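Local coordinates for Serine/threonine-protein phosphatase 2A regulatory subunit B'' subunit alpha (Homo sapiens, PDB 4I5J) that serves as a calcium-binding regulatory subunit of protein phosphatase 2A that might modulate substrate selectivity, catalytic activity and localisation of the core enzyme, at residues A[264-267]-A[268-272]; A[134-137]-A[138-142]; A[37-40]-A[41-45]. All coordinates share one frame; numbering follows the deposited sequence.

Contact 1 of 3, residues A[264-267]-A[268-272]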
ATOM      1  N   HIS A 264      -1.192   3.932  12.967  1.00 47.56           N
ATOM      2  CA  HIS A 264      -0.334   4.879  12.267  1.00 46.09           C
ATOM      3  C   HIS A 264       0.640   5.561  13.211  1.00 48.95           C
ATOM      4  O   HIS A 264       1.773   5.866  12.833  1.00 54.15           O
ATOM      5  CB  HIS A 264      -1.165   5.920  11.501  1.00 52.99           C
ATOM      6  CG  HIS A 264      -2.100   6.709  12.360  1.00 56.54           C
ATOM      7  ND1 HIS A 264      -3.264   6.176  12.876  1.00 62.00           N
ATOM      8  CD2 HIS A 264      -2.057   7.993  12.783  1.00 53.97           C
ATOM      9  CE1 HIS A 264      -3.889   7.094  13.589  1.00 64.16           C
ATOM     10  NE2 HIS A 264      -3.176   8.206  13.551  1.00 66.42           N
ATOM     11  N   ILE A 265       0.198   5.797  14.439  1.00 54.41           N
ATOM     12  CA  ILE A 265       1.064   6.393  15.445  1.00 53.70           C
ATOM     13  C   ILE A 265       2.159   5.421  15.845  1.00 50.49           C
ATOM     14  O   ILE A 265       3.340   5.784  15.875  1.00 49.49           O
ATOM     15  CB  ILE A 265       0.267   6.819  16.672  1.00 60.41           C
ATOM     16  CG1 ILE A 265      -0.668   7.971  16.292  1.00 69.19           C
ATOM     17  CG2 ILE A 265       1.194   7.246  17.775  1.00 52.56           C
ATOM     18  CD1 ILE A 265      -1.466   8.500  17.466  1.00 76.46           C
ATOM     19  N   PHE A 266       1.754   4.193  16.154  1.00 50.64           N
ATOM     20  CA  PHE A 266       2.666   3.078  16.420  1.00 45.81           C
ATOM     21  C   PHE A 266       3.741   3.006  15.328  1.00 46.52           C
ATOM     22  O   PHE A 266       4.940   3.114  15.595  1.00 45.98           O
ATOM     23  CB  PHE A 266       1.843   1.784  16.446  1.00 44.02           C
ATOM     24  CG  PHE A 266       2.632   0.536  16.781  1.00 43.31           C
ATOM     25  CD1 PHE A 266       2.909   0.202  18.095  1.00 42.73           C
ATOM     26  CD2 PHE A 266       3.045  -0.325  15.784  1.00 43.28           C
ATOM     27  CE1 PHE A 266       3.605  -0.953  18.402  1.00 44.18           C
ATOM     28  CE2 PHE A 266       3.744  -1.482  16.091  1.00 37.02           C
ATOM     29  CZ  PHE A 266       4.023  -1.794  17.390  1.00 37.20           C
ATOM     30  N   TYR A 267       3.301   2.900  14.082  1.00 44.63           N
ATOM     31  CA  TYR A 267       4.226   2.820  12.948  1.00 45.17           C
ATOM     32  C   TYR A 267       5.216   4.001  12.822  1.00 44.93           C
ATOM     33  O   TYR A 267       6.422   3.800  12.634  1.00 46.89           O
ATOM     34  CB  TYR A 267       3.436   2.616  11.642  1.00 46.00           C
ATOM     35  CG  TYR A 267       2.757   1.255  11.549  1.00 43.86           C
ATOM     36  CD1 TYR A 267       1.519   1.114  10.944  1.00 37.27           C
ATOM     37  CD2 TYR A 267       3.372   0.109  12.049  1.00 40.29           C
ATOM     38  CE1 TYR A 267       0.907  -0.110  10.844  1.00 39.30           C
ATOM     39  CE2 TYR A 267       2.762  -1.133  11.956  1.00 34.14           C
ATOM     40  CZ  TYR A 267       1.528  -1.236  11.360  1.00 39.80           C
ATOM     41  OH  TYR A 267       0.909  -2.465  11.248  1.00 34.29           O
ATOM     42  N   ASP A 268       4.719   5.226  12.912  1.00 46.28           N
ATOM     43  CA  ASP A 268       5.592   6.404  12.866  1.00 50.22           C
ATOM     44  C   ASP A 268       6.651   6.354  13.955  1.00 53.98           C
ATOM     45  O   ASP A 268       7.822   6.658  13.728  1.00 62.41           O
ATOM     46  CB  ASP A 268       4.771   7.692  13.012  1.00 53.95           C
ATOM     47  CG  ASP A 268       3.876   7.953  11.815  1.00 60.86           C
ATOM     48  OD1 ASP A 268       4.189   7.458  10.701  1.00 58.18           O
ATOM     49  OD2 ASP A 268       2.859   8.656  11.991  1.00 69.20           O
ATOM     50  N   THR A 269       6.218   5.960  15.142  1.00 55.91           N
ATOM     51  CA  THR A 269       7.078   5.892  16.300  1.00 51.57           C
ATOM     52  C   THR A 269       8.269   4.979  16.022  1.00 46.95           C
ATOM     53  O   THR A 269       9.367   5.252  16.475  1.00 50.11           O
ATOM     54  CB  THR A 269       6.270   5.386  17.505  1.00 60.81           C
ATOM     55  OG1 THR A 269       5.215   6.315  17.787  1.00 61.95           O
ATOM     56  CG2 THR A 269       7.136   5.221  18.729  1.00 62.23           C
ATOM     57  N   PHE A 270       8.063   3.912  15.250  1.00 42.80           N
ATOM     58  CA  PHE A 270       9.149   2.962  14.955  1.00 39.32           C
ATOM     59  C   PHE A 270       9.954   3.174  13.684  1.00 46.05           C
ATOM     60  O   PHE A 270      11.059   2.623  13.555  1.00 48.25           O
ATOM     61  CB  PHE A 270       8.652   1.515  15.013  1.00 38.67           C
ATOM     62  CG  PHE A 270       8.326   1.063  16.403  1.00 43.27           C
ATOM     63  CD1 PHE A 270       7.010   0.907  16.814  1.00 44.29           C
ATOM     64  CD2 PHE A 270       9.346   0.849  17.323  1.00 42.14           C
ATOM     65  CE1 PHE A 270       6.721   0.518  18.108  1.00 50.19           C
ATOM     66  CE2 PHE A 270       9.067   0.475  18.617  1.00 42.40           C
ATOM     67  CZ  PHE A 270       7.752   0.301  19.014  1.00 46.23           C
ATOM     68  N   PHE A 271       9.427   3.939  12.730  1.00 44.70           N
ATOM     69  CA  PHE A 271      10.176   4.094  11.487  1.00 43.50           C
ATOM     70  C   PHE A 271       9.946   5.365  10.663  1.00 51.10           C
ATOM     71  O   PHE A 271      10.444   5.460   9.544  1.00 55.69           O
ATOM     72  CB  PHE A 271      10.071   2.837  10.613  1.00 43.81           C
ATOM     73  CG  PHE A 271       8.670   2.502  10.171  1.00 50.12           C
ATOM     74  CD1 PHE A 271       8.061   3.222   9.153  1.00 50.08           C
ATOM     75  CD2 PHE A 271       7.985   1.441  10.735  1.00 51.11           C
ATOM     76  CE1 PHE A 271       6.789   2.907   8.729  1.00 46.48           C
ATOM     77  CE2 PHE A 271       6.711   1.122  10.317  1.00 50.41           C
ATOM     78  CZ  PHE A 271       6.111   1.862   9.309  1.00 47.72           C
ATOM     79  N   ASN A 272       9.217   6.336  11.212  1.00 56.78           N
ATOM     80  CA  ASN A 272       9.092   7.664  10.587  1.00 59.16           C
ATOM     81  C   ASN A 272       9.457   8.732  11.630  1.00 58.07           C
ATOM     82  O   ASN A 272       8.583   9.310  12.287  1.00 58.85           O
ATOM     83  CB  ASN A 272       7.685   7.879   9.991  1.00 58.62           C
ATOM     84  CG  ASN A 272       7.593   9.120   9.080  1.00 69.02           C
ATOM     85  OD1 ASN A 272       8.136  10.184   9.386  1.00 70.25           O
ATOM     86  ND2 ASN A 272       6.884   8.978   7.961  1.00 70.63           N
TER

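Contact 2 of 3, residues A[134-137]-A[138-142]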
ATOM      1  N   SER A 134      15.580   2.055  -6.662  1.00 34.60           N
ATOM      2  CA  SER A 134      16.531   1.365  -5.805  1.00 38.69           C
ATOM      3  C   SER A 134      16.195   1.636  -4.342  1.00 35.28           C
ATOM      4  O   SER A 134      15.445   2.562  -4.010  1.00 35.85           O
ATOM      5  CB  SER A 134      17.956   1.829  -6.115  1.00 32.01           C
ATOM      6  OG  SER A 134      18.075   3.186  -5.760  1.00 40.36           O
ATOM      7  N   GLN A 135      16.743   0.806  -3.473  1.00 37.31           N
ATOM      8  CA  GLN A 135      16.599   0.970  -2.038  1.00 33.46           C
ATOM      9  C   GLN A 135      17.120   2.335  -1.581  1.00 37.44           C
ATOM     10  O   GLN A 135      16.476   3.020  -0.785  1.00 38.92           O
ATOM     11  CB  GLN A 135      17.330  -0.175  -1.335  1.00 33.62           C
ATOM     12  CG  GLN A 135      17.105  -0.222   0.121  1.00 44.01           C
ATOM     13  CD  GLN A 135      17.724  -1.448   0.758  1.00 44.38           C
ATOM     14  OE1 GLN A 135      17.909  -2.481   0.096  1.00 45.76           O
ATOM     15  NE2 GLN A 135      18.041  -1.344   2.049  1.00 35.76           N
ATOM     16  N   ALA A 136      18.270   2.739  -2.117  1.00 35.95           N
ATOM     17  CA  ALA A 136      18.893   4.024  -1.796  1.00 42.73           C
ATOM     18  C   ALA A 136      18.007   5.195  -2.180  1.00 41.46           C
ATOM     19  O   ALA A 136      17.820   6.123  -1.406  1.00 44.54           O
ATOM     20  CB  ALA A 136      20.251   4.159  -2.514  1.00 41.10           C
ATOM     21  N   ASP A 137      17.487   5.167  -3.397  1.00 40.69           N
ATOM     22  CA  ASP A 137      16.574   6.214  -3.815  1.00 46.29           C
ATOM     23  C   ASP A 137      15.298   6.277  -2.980  1.00 46.96           C
ATOM     24  O   ASP A 137      14.883   7.366  -2.573  1.00 46.68           O
ATOM     25  CB  ASP A 137      16.284   6.122  -5.308  1.00 46.99           C
ATOM     26  CG  ASP A 137      17.525   6.432  -6.151  1.00 51.53           C
ATOM     27  OD1 ASP A 137      18.375   7.241  -5.694  1.00 53.55           O
ATOM     28  OD2 ASP A 137      17.669   5.846  -7.242  1.00 47.29           O
ATOM     29  N   LEU A 138      14.701   5.123  -2.683  1.00 43.18           N
ATOM     30  CA  LEU A 138      13.490   5.130  -1.876  1.00 43.61           C
ATOM     31  C   LEU A 138      13.774   5.690  -0.481  1.00 52.84           C
ATOM     32  O   LEU A 138      12.925   6.344   0.112  1.00 54.04           O
ATOM     33  CB  LEU A 138      12.877   3.741  -1.779  1.00 36.46           C
ATOM     34  CG  LEU A 138      11.413   3.723  -1.340  1.00 34.70           C
ATOM     35  CD1 LEU A 138      10.576   4.436  -2.377  1.00 35.90           C
ATOM     36  CD2 LEU A 138      10.902   2.286  -1.072  1.00 38.18           C
ATOM     37  N   SER A 139      14.983   5.458   0.022  1.00 55.60           N
ATOM     38  CA  SER A 139      15.395   5.980   1.323  1.00 54.55           C
ATOM     39  C   SER A 139      15.374   7.501   1.388  1.00 57.99           C
ATOM     40  O   SER A 139      15.346   8.078   2.468  1.00 63.52           O
ATOM     41  CB  SER A 139      16.786   5.462   1.671  1.00 57.85           C
ATOM     42  OG  SER A 139      16.726   4.087   2.011  1.00 66.46           O
ATOM     43  N   ARG A 140      15.380   8.146   0.230  1.00 61.60           N
ATOM     44  CA  ARG A 140      15.354   9.602   0.156  1.00 62.43           C
ATOM     45  C   ARG A 140      13.971  10.172  -0.134  1.00 62.81           C
ATOM     46  O   ARG A 140      13.807  11.386  -0.237  1.00 71.29           O
ATOM     47  CB  ARG A 140      16.336  10.077  -0.905  1.00 59.62           C
ATOM     48  CG  ARG A 140      17.749   9.784  -0.516  1.00 64.74           C
ATOM     49  CD  ARG A 140      18.722  10.004  -1.643  1.00 66.81           C
ATOM     50  NE  ARG A 140      20.023   9.504  -1.223  1.00 71.01           N
ATOM     51  CZ  ARG A 140      20.601   8.402  -1.691  1.00 69.03           C
ATOM     52  NH1 ARG A 140      20.027   7.685  -2.645  1.00 61.32           N
ATOM     53  NH2 ARG A 140      21.778   8.032  -1.216  1.00 77.86           N
ATOM     54  N   TYR A 141      12.982   9.298  -0.281  1.00 54.00           N
ATOM     55  CA  TYR A 141      11.607   9.725  -0.513  1.00 59.83           C
ATOM     56  C   TYR A 141      11.161  10.564   0.663  1.00 60.57           C
ATOM     57  O   TYR A 141      11.440  10.203   1.807  1.00 59.56           O
ATOM     58  CB  TYR A 141      10.700   8.503  -0.622  1.00 60.77           C
ATOM     59  CG  TYR A 141       9.223   8.793  -0.801  1.00 64.34           C
ATOM     60  CD1 TYR A 141       8.715   9.162  -2.037  1.00 72.79           C
ATOM     61  CD2 TYR A 141       8.333   8.660   0.256  1.00 63.75           C
ATOM     62  CE1 TYR A 141       7.370   9.409  -2.215  1.00 76.48           C
ATOM     63  CE2 TYR A 141       6.986   8.909   0.091  1.00 69.94           C
ATOM     64  CZ  TYR A 141       6.509   9.281  -1.151  1.00 77.71           C
ATOM     65  OH  TYR A 141       5.170   9.529  -1.347  1.00 84.38           O
ATOM     66  N   ASN A 142      10.481  11.674   0.388  1.00 60.53           N
ATOM     67  CA  ASN A 142       9.922  12.499   1.457  1.00 70.56           C
ATOM     68  C   ASN A 142      10.984  12.869   2.489  1.00 69.54           C
ATOM     69  O   ASN A 142      10.763  12.736   3.700  1.00 64.33           O
ATOM     70  CB  ASN A 142       8.764  11.765   2.148  1.00 79.72           C
ATOM     71  CG  ASN A 142       7.419  12.417   1.892  1.00 87.21           C
ATOM     72  OD1 ASN A 142       6.807  12.222   0.838  1.00 87.87           O
ATOM     73  ND2 ASN A 142       6.946  13.189   2.866  1.00 89.17           N
TER

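Contact 3 of 3, residues A[37-40]-A[41-45]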
ATOM      1  N   LEU A  37     -10.359  -2.339 -18.187  1.00 37.36           N
ATOM      2  CA  LEU A  37      -9.741  -1.021 -18.128  1.00 39.87           C
ATOM      3  C   LEU A  37      -9.594  -0.424 -19.512  1.00 36.25           C
ATOM      4  O   LEU A  37      -9.748   0.771 -19.695  1.00 39.72           O
ATOM      5  CB  LEU A  37      -8.375  -1.090 -17.441  1.00 38.23           C
ATOM      6  CG  LEU A  37      -8.361  -0.530 -16.017  1.00 38.56           C
ATOM      7  CD1 LEU A  37      -8.752   0.946 -16.016  1.00 35.81           C
ATOM      8  CD2 LEU A  37      -9.278  -1.315 -15.098  1.00 31.68           C
ATOM      9  N   GLN A  38      -9.282  -1.254 -20.490  1.00 38.98           N
ATOM     10  CA  GLN A  38      -9.131  -0.745 -21.846  1.00 41.94           C
ATOM     11  C   GLN A  38     -10.455  -0.217 -22.335  1.00 44.79           C
ATOM     12  O   GLN A  38     -10.529   0.817 -22.995  1.00 44.27           O
ATOM     13  CB  GLN A  38      -8.640  -1.847 -22.771  1.00 38.91           C
ATOM     14  CG  GLN A  38      -7.257  -2.291 -22.421  1.00 38.84           C
ATOM     15  CD  GLN A  38      -6.521  -2.835 -23.605  1.00 55.63           C
ATOM     16  OE1 GLN A  38      -6.187  -4.022 -23.658  1.00 51.04           O
ATOM     17  NE2 GLN A  38      -6.252  -1.964 -24.577  1.00 72.22           N
ATOM     18  N   ASP A  39     -11.507  -0.940 -21.995  1.00 47.52           N
ATOM     19  CA  ASP A  39     -12.846  -0.507 -22.314  1.00 49.73           C
ATOM     20  C   ASP A  39     -13.173   0.821 -21.625  1.00 44.80           C
ATOM     21  O   ASP A  39     -13.708   1.734 -22.258  1.00 49.20           O
ATOM     22  CB  ASP A  39     -13.851  -1.587 -21.918  1.00 56.94           C
ATOM     23  CG  ASP A  39     -15.182  -1.401 -22.589  1.00 68.02           C
ATOM     24  OD1 ASP A  39     -15.187  -1.250 -23.828  1.00 69.48           O
ATOM     25  OD2 ASP A  39     -16.215  -1.378 -21.883  1.00 75.93           O
ATOM     26  N   VAL A  40     -12.847   0.940 -20.339  1.00 41.10           N
ATOM     27  CA  VAL A  40     -13.102   2.188 -19.615  1.00 40.61           C
ATOM     28  C   VAL A  40     -12.335   3.366 -20.231  1.00 44.43           C
ATOM     29  O   VAL A  40     -12.893   4.448 -20.415  1.00 40.31           O
ATOM     30  CB  VAL A  40     -12.743   2.068 -18.135  1.00 37.45           C
ATOM     31  CG1 VAL A  40     -12.590   3.446 -17.510  1.00 29.52           C
ATOM     32  CG2 VAL A  40     -13.810   1.220 -17.378  1.00 35.11           C
ATOM     33  N   VAL A  41     -11.062   3.144 -20.562  1.00 41.31           N
ATOM     34  CA  VAL A  41     -10.232   4.195 -21.148  1.00 41.12           C
ATOM     35  C   VAL A  41     -10.695   4.559 -22.563  1.00 47.23           C
ATOM     36  O   VAL A  41     -10.605   5.708 -22.980  1.00 53.17           O
ATOM     37  CB  VAL A  41      -8.738   3.787 -21.180  1.00 41.05           C
ATOM     38  CG1 VAL A  41      -7.910   4.824 -21.929  1.00 41.34           C
ATOM     39  CG2 VAL A  41      -8.210   3.625 -19.775  1.00 43.09           C
ATOM     40  N   ASP A  42     -11.222   3.584 -23.293  1.00 49.35           N
ATOM     41  CA  ASP A  42     -11.670   3.844 -24.660  1.00 52.76           C
ATOM     42  C   ASP A  42     -13.012   4.559 -24.715  1.00 52.76           C
ATOM     43  O   ASP A  42     -13.313   5.243 -25.686  1.00 55.78           O
ATOM     44  CB  ASP A  42     -11.737   2.550 -25.470  1.00 60.54           C
ATOM     45  CG  ASP A  42     -10.363   1.967 -25.746  1.00 68.71           C
ATOM     46  OD1 ASP A  42      -9.353   2.671 -25.500  1.00 64.09           O
ATOM     47  OD2 ASP A  42     -10.298   0.802 -26.205  1.00 71.43           O
ATOM     48  N   THR A  43     -13.815   4.420 -23.670  1.00 53.37           N
ATOM     49  CA  THR A  43     -15.172   4.947 -23.720  1.00 55.02           C
ATOM     50  C   THR A  43     -15.356   6.189 -22.876  1.00 55.58           C
ATOM     51  O   THR A  43     -16.021   7.129 -23.297  1.00 63.61           O
ATOM     52  CB  THR A  43     -16.236   3.897 -23.293  1.00 52.96           C
ATOM     53  OG1 THR A  43     -15.905   3.374 -22.000  1.00 60.48           O
ATOM     54  CG2 THR A  43     -16.306   2.760 -24.298  1.00 49.41           C
ATOM     55  N   HIS A  44     -14.792   6.197 -21.677  1.00 45.92           N
ATOM     56  CA  HIS A  44     -15.033   7.319 -20.780  1.00 49.99           C
ATOM     57  C   HIS A  44     -14.473   8.619 -21.359  1.00 54.83           C
ATOM     58  O   HIS A  44     -13.325   8.652 -21.801  1.00 55.88           O
ATOM     59  CB  HIS A  44     -14.459   7.065 -19.387  1.00 43.47           C
ATOM     60  CG  HIS A  44     -15.017   7.974 -18.339  1.00 42.80           C
ATOM     61  ND1 HIS A  44     -14.710   9.319 -18.274  1.00 42.67           N
ATOM     62  CD2 HIS A  44     -15.880   7.739 -17.319  1.00 40.44           C
ATOM     63  CE1 HIS A  44     -15.351   9.867 -17.259  1.00 43.18           C
ATOM     64  NE2 HIS A  44     -16.066   8.932 -16.662  1.00 44.88           N
ATOM     65  N   PRO A  45     -15.292   9.686 -21.359  1.00 55.42           N
ATOM     66  CA  PRO A  45     -14.903  10.967 -21.974  1.00 56.33           C
ATOM     67  C   PRO A  45     -13.718  11.616 -21.266  1.00 53.03           C
ATOM     68  O   PRO A  45     -12.965  12.375 -21.877  1.00 52.85           O
ATOM     69  CB  PRO A  45     -16.168  11.831 -21.826  1.00 54.17           C
ATOM     70  CG  PRO A  45     -16.940  11.204 -20.681  1.00 53.32           C
ATOM     71  CD  PRO A  45     -16.660   9.727 -20.805  1.00 53.15           C
TER

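Contact 1 of 3, residues A[264-267]-A[268-272]
Phe266 and Phe270, one turn apart on helix 263-271 in this EF-hand protein, form an edge-to-face aromatic pair, their planes at 65°. CE1 of Phe270 does the touching: it stands over one face of the Phe266 ring, toward the rim, 3.5 Å from Phe266 CE1. Phe266 reaches it because its CG lies anti to the backbone N (chi1 -177°), whereas the CG of Phe270 is anti to the carbonyl carbon. Leu212 of helix 209-226 packs on both rings, Val244 on Phe266 and Met199 on Phe270, and this is the close-packed side. The Tyr267 and Phe271 side chains run side by side, pointing the same way; their rings are slid apart and barely overlap, and the closest apolar approach is Tyr267 CB to Phe271 CZ at 3.6 Å. Trp195 meets both rings from helix 189-199. Thr269 is buried against Leu236 and Met240 of helix 233-244, and its hydroxyl is spent on the helix itself: Thr269 OG1 donates to Ile265 O at 2.7 Å from above the carbonyl plane, while Thr269 N also bonds that oxygen. The looser side holds the partly exposed His264, touching the loop residues Lys186 and Arg187, and Ile265, touching His279 and Leu243. Tyr267 O, which accepts from Phe271 N, sits over the centre of the Phe271 ring, 3.4 Å above its plane.

Contact 2 of 3, residues A[134-137]-A[138-142]
Asp137 and Arg140 form a salt bridge across the end of the short helix 135-138, a long, single contact of Asp137 OD1 with Arg140 NH1 at 3.5 Å. The carboxylate oxygen lies at the edge of the guanidinium, near its plane, and the two flat groups are turned 60° against each other. Arg140 leads back along the helix on a chain extended from CG to NE, which also lays NH1 3.5 Å from the methyl CB of Ala136. Behind the carboxylate stands the N-cap: Ser134 OG accepts from Asp137 N at 3.1 Å, nearly straight at 166°, and makes a weak bond to Asp137 OD2. A second serine works at the other end. With OG anti to its carbonyl carbon (chi1 -73°), Ser139 donates to Gln135 O at 3.0 Å, and Ser139 N reaches that oxygen from the opposite face of the carbonyl plane. Were Ser139 replaced by an alanine, the hydroxyl would be gone and Gln135 O would probably keep only the backbone N-H, on one face. Leu138 to Tyr141 then make a type I beta turn, closed by Tyr141 N to Leu138 O. Within the EF-hand pair, Leu138 packs between helices 112-125, 148-154 and 173-184, and Tyr141 meets Phe179 of helix 173-184 edge-to-face, while helix 135-138 follows directly on the short strand that pairs antiparallel with 170-171.

Contact 3 of 3, residues A[37-40]-A[41-45]
The last turns of helix 34-43 run through Leu37 to Thr43, with Val41 N bonded to Leu37 O, Asp42 N to Gln38 O and His44 N to Val40 O, before His44 leaves helical geometry. In this helical EF-hand region the side chains divide between a buried face and an outer one. Val41 turns its CG2 back on the preceding turn, 3.2 Å from Leu37 O, and packs on His57 and Tyr60 of helix 54-72; Leu37 rests on the same helix. Val40 faces Leu97 of helix 90-97, which also takes His44. The imidazole, CG anti to the backbone N at chi1 -163°, swings off the helix end, where NE2 bonds Glu100 O and ND1 bonds Gly46 N, so both ring nitrogens are satisfied and the ring's rotation is fixed. The outer face is polar. OD2 of Asp42 lies 3.2 Å from Gln38 O; two acceptors meet there, so the closeness is not a bond, and the pairing is probably mildly unfavourable. The Asp39 side chain crosses that of Thr43 at a slant, OD1 of Asp39 4.2 Å from CG2 of Thr43. Thr43 sets OG1 between its own backbone N and carbonyl carbon (chi1 54°), which brings the hydroxyl back over the turn. There Thr43 N makes only weak bonds, to Asp39 O and Val40 O, and the firmer grip on Asp39 O comes from Thr43 OG1 at 2.8 Å.

How the contacts relate
Contact 3 closes before contact 2 opens, and contact 2 before contact 1. The centres of contacts 1 and 2 are about 18 Å apart and their nearest atoms about 7 Å, so they do not touch; contact 3 lies about 34 Å from contact 2 and 40 Å from contact 1, centre to centre, across the chain's centre from contact 1. Calcium, bound by Asp200, Asp202, Asp204, Val206 and Glu211, is closest to contact 1: the Phe266 side chain is about 11 Å from the ion, and helices 189-199 and 209-226, which flank that EF-hand loop, both press on 264-272. Contacts 2 and 3 lie away from the site, in different EF-hand regions of the chain.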